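Local coordinates for protein putative isochorismatase (Burkholderia xenovorans, PDB 3OQP) that probably acts as a hydrolase of the isochorismatase family, related to the nicotinamidases, with no particular substrate assigned to it, at residues Thr4-Leu9 with Arg107-Leu112; Ala38-Ala43 with Asp180-Ala185; Thr111-Gly116 with Ala136-His141. One frame throughout, in Å; residues are numbered along the deposited sequence.

Interaction 1: Thr4-Leu9 with Arg107-Leu112; sequences TPRRAL and RQIDTL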
loop_
_atom_site.group_PDB
_atom_site.type_symbol
_atom_site.label_atom_id
_atom_site.label_comp_id
_atom_site.label_asym_id
_atom_site.label_seq_id
_atom_site.Cartn_x
_atom_site.Cartn_y
_atom_site.Cartn_z
ATOM N N THR A 4 -27.343 6.130 -3.580
ATOM C CA THR A 4 -27.026 5.470 -2.308
ATOM C C THR A 4 -25.812 4.537 -2.463
ATOM O O THR A 4 -25.813 3.707 -3.401
ATOM C CB THR A 4 -28.208 4.642 -1.841
ATOM O OG1 THR A 4 -29.388 5.463 -1.865
ATOM C CG2 THR A 4 -27.951 4.030 -0.423
ATOM N N PRO A 5 -24.795 4.619 -1.589
ATOM C CA PRO A 5 -23.726 3.582 -1.710
ATOM C C PRO A 5 -24.279 2.186 -1.655
ATOM O O PRO A 5 -25.184 1.881 -0.876
ATOM C CB PRO A 5 -22.841 3.829 -0.481
ATOM C CG PRO A 5 -23.086 5.259 -0.180
ATOM C CD PRO A 5 -24.534 5.527 -0.471
ATOM N N ARG A 6 -23.742 1.310 -2.505
ATOM C CA ARG A 6 -24.059 -0.128 -2.523
ATOM C C ARG A 6 -22.811 -0.866 -2.041
ATOM O O ARG A 6 -21.851 -1.035 -2.781
ATOM C CB ARG A 6 -24.525 -0.540 -3.878
ATOM C CG ARG A 6 -24.674 -2.047 -4.064
ATOM C CD ARG A 6 -25.484 -2.764 -3.027
ATOM N NE ARG A 6 -25.776 -4.103 -3.542
ATOM C CZ ARG A 6 -26.428 -5.031 -2.879
ATOM N NH1 ARG A 6 -26.854 -4.779 -1.623
ATOM N NH2 ARG A 6 -26.582 -6.229 -3.455
ATOM N N ARG A 7 -22.796 -1.131 -0.743
ATOM C CA ARG A 7 -21.637 -1.563 -0.002
ATOM C C ARG A 7 -21.611 -3.096 0.085
ATOM O O ARG A 7 -22.655 -3.740 0.202
ATOM C CB ARG A 7 -21.588 -0.967 1.431
ATOM C CG ARG A 7 -21.415 0.505 1.483
ATOM C CD ARG A 7 -21.868 1.142 2.793
ATOM N NE ARG A 7 -21.309 2.449 3.009
ATOM C CZ ARG A 7 -21.962 3.609 3.207
ATOM N NH1 ARG A 7 -23.287 3.668 3.254
ATOM N NH2 ARG A 7 -21.278 4.700 3.502
ATOM N N ALA A 8 -20.403 -3.634 0.104
ATOM C CA ALA A 8 -20.141 -4.993 0.564
ATOM C C ALA A 8 -19.147 -4.813 1.735
ATOM O O ALA A 8 -18.178 -4.098 1.602
ATOM C CB ALA A 8 -19.570 -5.954 -0.539
ATOM N N LEU A 9 -19.356 -5.554 2.801
ATOM C CA LEU A 9 -18.397 -5.611 3.888
ATOM C C LEU A 9 -17.474 -6.832 3.675
ATOM O O LEU A 9 -17.945 -7.970 3.624
ATOM C CB LEU A 9 -19.152 -5.779 5.217
ATOM C CG LEU A 9 -18.267 -5.869 6.449
ATOM C CD1 LEU A 9 -17.597 -4.525 6.713
ATOM C CD2 LEU A 9 -19.097 -6.376 7.668
ATOM N N ARG A 107 -23.358 -8.032 -7.935
ATOM C CA ARG A 107 -24.249 -7.528 -6.879
ATOM C C ARG A 107 -24.283 -6.005 -6.894
ATOM O O ARG A 107 -24.695 -5.327 -5.915
ATOM C CB ARG A 107 -23.811 -8.113 -5.532
ATOM C CG ARG A 107 -24.387 -9.482 -5.444
ATOM C CD ARG A 107 -23.603 -10.353 -4.691
ATOM N NE ARG A 107 -24.199 -11.687 -4.770
ATOM C CZ ARG A 107 -23.836 -12.598 -5.678
ATOM N NH1 ARG A 107 -22.846 -12.361 -6.546
ATOM N NH2 ARG A 107 -24.388 -13.790 -5.657
ATOM N N GLN A 108 -23.811 -5.456 -7.995
ATOM C CA GLN A 108 -23.845 -3.999 -8.166
ATOM C C GLN A 108 -23.007 -3.209 -7.131
ATOM O O GLN A 108 -23.255 -2.033 -6.871
ATOM C CB GLN A 108 -25.327 -3.416 -8.046
ATOM C CG GLN A 108 -26.395 -4.042 -8.800
ATOM C CD GLN A 108 -27.602 -3.159 -8.916
ATOM O OE1 GLN A 108 -28.278 -2.778 -7.923
ATOM N NE2 GLN A 108 -27.924 -2.868 -10.145
ATOM N N ILE A 109 -22.018 -3.851 -6.521
ATOM C CA ILE A 109 -21.250 -3.170 -5.478
ATOM C C ILE A 109 -20.437 -2.026 -6.050
ATOM O O ILE A 109 -19.679 -2.223 -7.016
ATOM C CB ILE A 109 -20.329 -4.174 -4.762
ATOM C CG1 ILE A 109 -21.142 -5.325 -4.162
ATOM C CG2 ILE A 109 -19.402 -3.452 -3.731
ATOM C CD1 ILE A 109 -22.260 -4.949 -3.183
ATOM N N ASP A 110 -20.568 -0.832 -5.462
ATOM C CA ASP A 110 -19.789 0.312 -5.866
ATOM C C ASP A 110 -18.821 0.735 -4.766
ATOM O O ASP A 110 -17.937 1.587 -5.022
ATOM C CB ASP A 110 -20.633 1.504 -6.381
ATOM C CG ASP A 110 -21.534 2.141 -5.364
ATOM O OD1 ASP A 110 -21.428 1.877 -4.144
ATOM O OD2 ASP A 110 -22.386 2.955 -5.824
ATOM N N THR A 111 -18.942 0.143 -3.576
ATOM C CA THR A 111 -18.213 0.563 -2.375
ATOM C C THR A 111 -17.820 -0.663 -1.574
ATOM O O THR A 111 -18.694 -1.437 -1.196
ATOM C CB THR A 111 -19.065 1.506 -1.495
ATOM O OG1 THR A 111 -19.528 2.586 -2.288
ATOM C CG2 THR A 111 -18.297 2.084 -0.321
ATOM N N LEU A 112 -16.503 -0.847 -1.342
ATOM C CA LEU A 112 -16.029 -2.006 -0.603
ATOM C C LEU A 112 -15.595 -1.523 0.760
ATOM O O LEU A 112 -14.718 -0.650 0.844
ATOM C CB LEU A 112 -14.847 -2.647 -1.320
ATOM C CG LEU A 112 -14.268 -3.900 -0.699
ATOM C CD1 LEU A 112 -15.260 -5.111 -0.745
ATOM C CD2 LEU A 112 -12.927 -4.249 -1.375
#
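R6, just ahead of strand 7-12, lays its side chain along the turn at R107 and Q108 and grips one carbonyl oxygen side-on with two nitrogens. NE meets R107 O at 2.9 Å, almost in line with the carbonyl. NH2 reaches the same R107 O at 3.2 Å by a more bent bond, and both bonds stay close to the guanidinium plane. The torsions explain this reach: CG lies anti to the backbone N (chi1 171°), and a bend at chi2 (51°) folds the methylenes past Q108 O. Q108, with positive phi, is the C-prime residue of the Schellman motif ending helix 100-105, so R6 takes up the carbonyl of the residue just before it.

The backbone of R6 is held as well. Its N donates to D110 OD1 at 2.9 Å from above the carboxylate plane, while T111 OG1 donates to the same D110 OD1 at 2.7 Å from the opposite face. For this, D110 sets CG between its own N and carbonyl carbon (chi1 65°), which brings OD1 to R6 N. R6 O in turn accepts from D110 N, in its carbonyl plane, at 3.0 Å and from T111 N above that plane.

Regular parallel pairing follows, with A8 N on T111 O at 3.1 Å. R7 and T111 lie side by side on one face. P5 CB lies over one face of the R7 guanidinium, toward its rim, and R7 NH2 forms a salt bridge with E138 OE2 and also bonds to T190 O. On the other face the small A8 leaves room for I109, whose CD1 sits 3.9 Å from A8 CB; L104 packs there too. I109 CD1 also faces the buried R7 O, which has no polar partner in the model. Polar bonds thus cluster where the pairing starts and probably help set its register, with apolar contacts beyond.

Interaction 2: Ala38-Ala43 with Asp180-Ala185; sequences ARAMDA and DEWIAA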
loop_
_atom_site.group_PDB
_atom_site.type_symbol
_atom_site.label_atom_id
_atom_site.label_comp_id
_atom_site.label_asym_id
_atom_site.label_seq_id
_atom_site.Cartn_x
_atom_site.Cartn_y
_atom_site.Cartn_z
ATOM N N ALA A 38 -17.301 -7.783 14.717
ATOM C CA ALA A 38 -18.570 -8.478 14.974
ATOM C C ALA A 38 -19.748 -7.501 14.823
ATOM O O ALA A 38 -20.774 -7.848 14.297
ATOM C CB ALA A 38 -18.571 -9.104 16.374
ATOM N N ARG A 39 -19.624 -6.287 15.370
ATOM C CA ARG A 39 -20.700 -5.275 15.240
ATOM C C ARG A 39 -20.923 -4.947 13.781
ATOM O O ARG A 39 -22.055 -4.878 13.344
ATOM C CB ARG A 39 -20.398 -4.001 16.009
ATOM C CG ARG A 39 -20.436 -4.108 17.506
ATOM C CD ARG A 39 -20.582 -2.739 18.183
ATOM N NE ARG A 39 -19.511 -1.903 17.877
ATOM C CZ ARG A 39 -19.602 -0.640 17.448
ATOM N NH1 ARG A 39 -20.734 -0.025 17.189
ATOM N NH2 ARG A 39 -18.487 -0.018 17.277
ATOM N N ALA A 40 -19.840 -4.769 13.034
ATOM C CA ALA A 40 -19.982 -4.446 11.619
ATOM C C ALA A 40 -20.688 -5.572 10.836
ATOM O O ALA A 40 -21.589 -5.291 10.054
ATOM C CB ALA A 40 -18.606 -4.170 10.980
HETATM N N MSE A 41 -20.336 -6.816 11.159
HETATM C CA MSE A 41 -20.981 -7.971 10.527
HETATM C C MSE A 41 -22.465 -8.038 10.905
HETATM O O MSE A 41 -23.311 -8.258 10.053
HETATM C CB MSE A 41 -20.303 -9.278 10.954
HETATM C CG MSE A 41 -18.872 -9.416 10.341
HETATM SE SE MSE A 41 -18.006 -10.949 10.884
HETATM C CE MSE A 41 -18.962 -12.127 9.997
ATOM N N ASP A 42 -22.801 -7.799 12.175
ATOM C CA ASP A 42 -24.188 -7.867 12.610
ATOM C C ASP A 42 -24.995 -6.751 12.000
ATOM O O ASP A 42 -26.150 -6.932 11.618
ATOM C CB ASP A 42 -24.259 -7.821 14.127
ATOM C CG ASP A 42 -23.755 -9.071 14.776
ATOM O OD1 ASP A 42 -23.624 -10.130 14.108
ATOM O OD2 ASP A 42 -23.426 -9.058 16.008
ATOM N N ALA A 43 -24.403 -5.562 11.939
ATOM C CA ALA A 43 -25.059 -4.423 11.329
ATOM C C ALA A 43 -25.268 -4.665 9.847
ATOM O O ALA A 43 -26.348 -4.348 9.308
ATOM C CB ALA A 43 -24.244 -3.158 11.564
ATOM N N ASP A 180 -18.812 2.859 14.280
ATOM C CA ASP A 180 -20.045 3.563 14.622
ATOM C C ASP A 180 -20.497 4.469 13.447
ATOM O O ASP A 180 -21.691 4.486 13.073
ATOM C CB ASP A 180 -19.884 4.489 15.838
ATOM C CG ASP A 180 -19.300 3.831 17.071
ATOM O OD1 ASP A 180 -19.727 2.700 17.411
ATOM O OD2 ASP A 180 -18.452 4.533 17.731
ATOM N N GLU A 181 -19.517 5.172 12.883
ATOM C CA GLU A 181 -19.700 6.070 11.751
ATOM C C GLU A 181 -20.225 5.351 10.503
ATOM O O GLU A 181 -21.125 5.827 9.831
ATOM C CB GLU A 181 -18.378 6.794 11.461
ATOM C CG GLU A 181 -18.050 7.824 12.507
ATOM C CD GLU A 181 -16.696 8.526 12.403
ATOM O OE1 GLU A 181 -15.661 8.054 11.863
ATOM O OE2 GLU A 181 -16.692 9.648 12.963
ATOM N N TRP A 182 -19.688 4.173 10.246
ATOM C CA TRP A 182 -20.096 3.323 9.113
ATOM C C TRP A 182 -21.517 2.835 9.286
ATOM O O TRP A 182 -22.339 2.933 8.351
ATOM C CB TRP A 182 -19.145 2.144 8.935
ATOM C CG TRP A 182 -19.490 1.354 7.755
ATOM C CD1 TRP A 182 -19.259 1.716 6.476
ATOM C CD2 TRP A 182 -20.121 0.062 7.743
ATOM N NE1 TRP A 182 -19.706 0.700 5.641
ATOM C CE2 TRP A 182 -20.238 -0.321 6.397
ATOM C CE3 TRP A 182 -20.602 -0.813 8.737
ATOM C CZ2 TRP A 182 -20.776 -1.558 6.027
ATOM C CZ3 TRP A 182 -21.141 -2.024 8.356
ATOM C CH2 TRP A 182 -21.265 -2.359 7.021
ATOM N N ILE A 183 -21.820 2.297 10.457
ATOM C CA ILE A 183 -23.167 1.808 10.736
ATOM C C ILE A 183 -24.216 2.901 10.503
ATOM O O ILE A 183 -25.267 2.656 9.882
ATOM C CB ILE A 183 -23.267 1.183 12.100
ATOM C CG1 ILE A 183 -22.446 -0.090 12.164
ATOM C CG2 ILE A 183 -24.716 0.899 12.452
ATOM C CD1 ILE A 183 -22.275 -0.644 13.585
ATOM N N ALA A 184 -23.937 4.101 11.006
ATOM C CA ALA A 184 -24.820 5.241 10.780
ATOM C C ALA A 184 -24.987 5.633 9.318
ATOM O O ALA A 184 -26.105 5.975 8.873
ATOM C CB ALA A 184 -24.390 6.426 11.643
ATOM N N ALA A 185 -23.879 5.614 8.583
ATOM C CA ALA A 185 -23.910 5.923 7.162
ATOM C C ALA A 185 -24.701 4.864 6.351
ATOM O O ALA A 185 -25.438 5.195 5.426
ATOM C CB ALA A 185 -22.533 6.094 6.606
#
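A43 and I183 form the close part of this contact: A43 CB presses on the outer arm of the isoleucine, 3.6 Å from I183 CG1 and 3.8 Å from I183 CD1. Segments 38-43 and 180-185 of helices 30-47 and 179-188 run parallel, their axes 10.3 Å apart and only 6° from alignment. The small alanines on one helix suit the larger side chains on the other. Deeper, toward the sheet, the six-membered ring of W182 slips in beside A40. Its CZ3 lies 3.7 Å from A40 O, which stands at the ring edge, and 4.2 Å from A40 CB. The indole continues to strand 7-12, where it touches R7, and A40 rests on L9, so both helices share one side of the parallel sheet in this alpha/beta fold.

The outer side is looser and polar. R39 spans the gap between the helices with a chain bent at chi3 (-61°), so that NH1 and NH2 point end-on at a single oxygen of D180. NH1 lies 2.9 Å from D180 OD1, nearly along its C-O axis. NH2, 3.0 Å from that same OD1, comes from above the carboxylate plane. The two flat groups are turned 48° against each other and the bonds are bent, unlike a flat two-oxygen pairing. NH2 also bonds to N36 on its own helix, which helps steady the head, and I183 CD1 comes obliquely to 4.0 Å from R39 NH1.

D180 sits near the start of its helix, which would probably favour the charged acid; R39 meets that charge across the gap. The chemistry therefore grades from the aromatic ring against the sheet, through the aliphatic A43-I183 contact, to a salt bridge at the solvent side.

Interaction 3: Thr111-Gly116 with Ala136-His141; sequences TLTVTG and AVEFLH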
loop_
_atom_site.group_PDB
_atom_site.type_symbol
_atom_site.label_atom_id
_atom_site.label_comp_id
_atom_site.label_asym_id
_atom_site.label_seq_id
_atom_site.Cartn_x
_atom_site.Cartn_y
_atom_site.Cartn_z
ATOM N N THR A 111 -18.942 0.143 -3.576
ATOM C CA THR A 111 -18.213 0.563 -2.375
ATOM C C THR A 111 -17.820 -0.663 -1.574
ATOM O O THR A 111 -18.694 -1.437 -1.196
ATOM C CB THR A 111 -19.065 1.506 -1.495
ATOM O OG1 THR A 111 -19.528 2.586 -2.288
ATOM C CG2 THR A 111 -18.297 2.084 -0.321
ATOM N N LEU A 112 -16.503 -0.847 -1.342
ATOM C CA LEU A 112 -16.029 -2.006 -0.603
ATOM C C LEU A 112 -15.595 -1.523 0.760
ATOM O O LEU A 112 -14.718 -0.650 0.844
ATOM C CB LEU A 112 -14.847 -2.647 -1.320
ATOM C CG LEU A 112 -14.268 -3.900 -0.699
ATOM C CD1 LEU A 112 -15.260 -5.111 -0.745
ATOM C CD2 LEU A 112 -12.927 -4.249 -1.375
ATOM N N THR A 113 -16.240 -2.023 1.814
ATOM C CA THR A 113 -15.924 -1.612 3.191
ATOM C C THR A 113 -15.002 -2.694 3.798
ATOM O O THR A 113 -15.357 -3.877 3.928
ATOM C CB THR A 113 -17.181 -1.520 4.042
ATOM O OG1 THR A 113 -18.133 -0.656 3.390
ATOM C CG2 THR A 113 -16.879 -0.919 5.454
ATOM N N VAL A 114 -13.783 -2.290 4.177
ATOM C CA VAL A 114 -12.722 -3.204 4.589
ATOM C C VAL A 114 -12.588 -3.225 6.112
ATOM O O VAL A 114 -12.463 -2.181 6.797
ATOM C CB VAL A 114 -11.400 -2.778 3.964
ATOM C CG1 VAL A 114 -10.213 -3.610 4.486
ATOM C CG2 VAL A 114 -11.516 -2.908 2.449
ATOM N N THR A 115 -12.576 -4.447 6.639
ATOM C CA THR A 115 -12.264 -4.768 8.015
ATOM C C THR A 115 -11.314 -5.997 7.998
ATOM O O THR A 115 -11.175 -6.707 6.973
ATOM C CB THR A 115 -13.539 -5.115 8.831
ATOM O OG1 THR A 115 -14.132 -6.320 8.303
ATOM C CG2 THR A 115 -14.501 -3.934 8.855
ATOM N N GLY A 116 -10.722 -6.239 9.127
ATOM C CA GLY A 116 -9.840 -7.356 9.315
ATOM C C GLY A 116 -8.375 -6.941 9.235
ATOM O O GLY A 116 -8.031 -5.774 9.389
ATOM N N ALA A 136 -15.122 2.501 -5.018
ATOM C CA ALA A 136 -14.888 3.309 -3.832
ATOM C C ALA A 136 -14.564 2.362 -2.699
ATOM O O ALA A 136 -15.036 1.209 -2.712
ATOM C CB ALA A 136 -16.131 4.120 -3.533
ATOM N N VAL A 137 -13.767 2.804 -1.738
ATOM C CA VAL A 137 -13.349 1.949 -0.653
ATOM C C VAL A 137 -13.557 2.693 0.659
ATOM O O VAL A 137 -13.370 3.932 0.737
ATOM C CB VAL A 137 -11.866 1.575 -0.758
ATOM C CG1 VAL A 137 -11.415 0.731 0.483
ATOM C CG2 VAL A 137 -11.616 0.814 -2.053
ATOM N N GLU A 138 -13.994 1.985 1.682
ATOM C CA GLU A 138 -14.077 2.466 3.050
ATOM C C GLU A 138 -13.184 1.563 3.904
ATOM O O GLU A 138 -13.020 0.353 3.636
ATOM C CB GLU A 138 -15.528 2.407 3.536
ATOM C CG GLU A 138 -16.429 3.309 2.692
ATOM C CD GLU A 138 -17.898 3.167 2.961
ATOM O OE1 GLU A 138 -18.352 2.062 3.315
ATOM O OE2 GLU A 138 -18.619 4.176 2.751
ATOM N N PHE A 139 -12.582 2.148 4.948
ATOM C CA PHE A 139 -11.660 1.410 5.856
ATOM C C PHE A 139 -12.046 1.741 7.277
ATOM O O PHE A 139 -12.067 2.942 7.645
ATOM C CB PHE A 139 -10.217 1.842 5.569
ATOM C CG PHE A 139 -9.180 1.251 6.480
ATOM C CD1 PHE A 139 -8.714 -0.026 6.295
ATOM C CD2 PHE A 139 -8.646 1.998 7.512
ATOM C CE1 PHE A 139 -7.749 -0.506 7.133
ATOM C CE2 PHE A 139 -7.651 1.429 8.338
ATOM C CZ PHE A 139 -7.250 0.190 8.160
ATOM N N LEU A 140 -12.418 0.720 8.051
ATOM C CA LEU A 140 -12.852 0.895 9.411
ATOM C C LEU A 140 -11.634 0.815 10.347
ATOM O O LEU A 140 -11.114 -0.288 10.620
ATOM C CB LEU A 140 -13.963 -0.091 9.781
ATOM C CG LEU A 140 -15.159 -0.021 8.831
ATOM C CD1 LEU A 140 -16.335 -0.870 9.344
ATOM C CD2 LEU A 140 -15.586 1.414 8.456
ATOM N N HIS A 141 -11.173 1.987 10.827
ATOM C CA HIS A 141 -9.867 2.075 11.485
ATOM C C HIS A 141 -9.867 1.326 12.837
ATOM O O HIS A 141 -8.806 1.071 13.398
ATOM C CB HIS A 141 -9.398 3.502 11.639
ATOM C CG HIS A 141 -10.282 4.313 12.499
ATOM N ND1 HIS A 141 -10.360 4.104 13.848
ATOM C CD2 HIS A 141 -11.135 5.301 12.190
ATOM C CE1 HIS A 141 -11.170 5.032 14.348
ATOM N NE2 HIS A 141 -11.695 5.726 13.359
#
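Strands 111-115 and 136-140 run parallel, 4.5 Å apart at closest approach and twisted by 19°, with backbone hydrogen bonds alternating from L112 N on A136 O to the nearly straight one from L140 N to V114 O at 3.2 Å. On the face of T111, T113, A136 and E138, the T113 hydroxyl meets the acid: T113 OG1 donates to E138 OE1 at 2.7 Å, using the anti lone pair of that oxygen. OG1 is placed for this by standing anti to the carbonyl carbon (chi1 -54°), while the extended glutamate runs across the pair. Its carboxyl carbon passes over a methyl, E138 CD lying 3.5 Å from T111 CG2. The other oxygen, OE2, forms a salt bridge with R7, and W182 NE1 adds weak hydrogen bonds to E138 OE1 and T113 OG1. A buried acid is thus matched by several donors.

Helix 124-132 joins the two strands, making a beta-alpha-beta crossover within the six-stranded, Rossmann-like parallel sheet of the isochorismatase fold; the connection also carries C122, found oxidised to 3-sulfinoalanine. That helix packs on the opposite, apolar face, where I127 touches both V114 and V137. Beta-branched valines suit a strand, and here V114 CG2 approaches V137 CG1 at 4.1 Å. The second methyl, V114 CG1, lies near the plane of the F139 ring, at its edge, 4.3 Å from F139 CD1. Toward the strand ends L140 lies alongside T115, its CD1 3.6 Å from T115 CG2, and crosses T113, its CG 3.9 Å from T113 CG2. T115 turns its hydroxyl to I10 O on the neighbouring strand.

Interactions 1 and 3 share strand 111-115, which lies between strands 7-12 and 136-140, so together they join three adjacent strands of one sheet. Interaction 3 is almost wholly buried and keeps regular parallel pairing along most of its length; interaction 1 lies at the N-terminal ends of two central strands, where loops enter the sheet and charged side chains do much of the work. Interaction 2 joins no strands but packs two helices over the sheet, with an inner apolar side and an outer salt bridge. The three converge under W182: its indole nitrogen lies close to R7, T113 and E138, and the R7–E138 salt bridge spans the middle strand. Polar groups are thus paired inside the protein in interaction 3, but lie toward its surface in interaction 2.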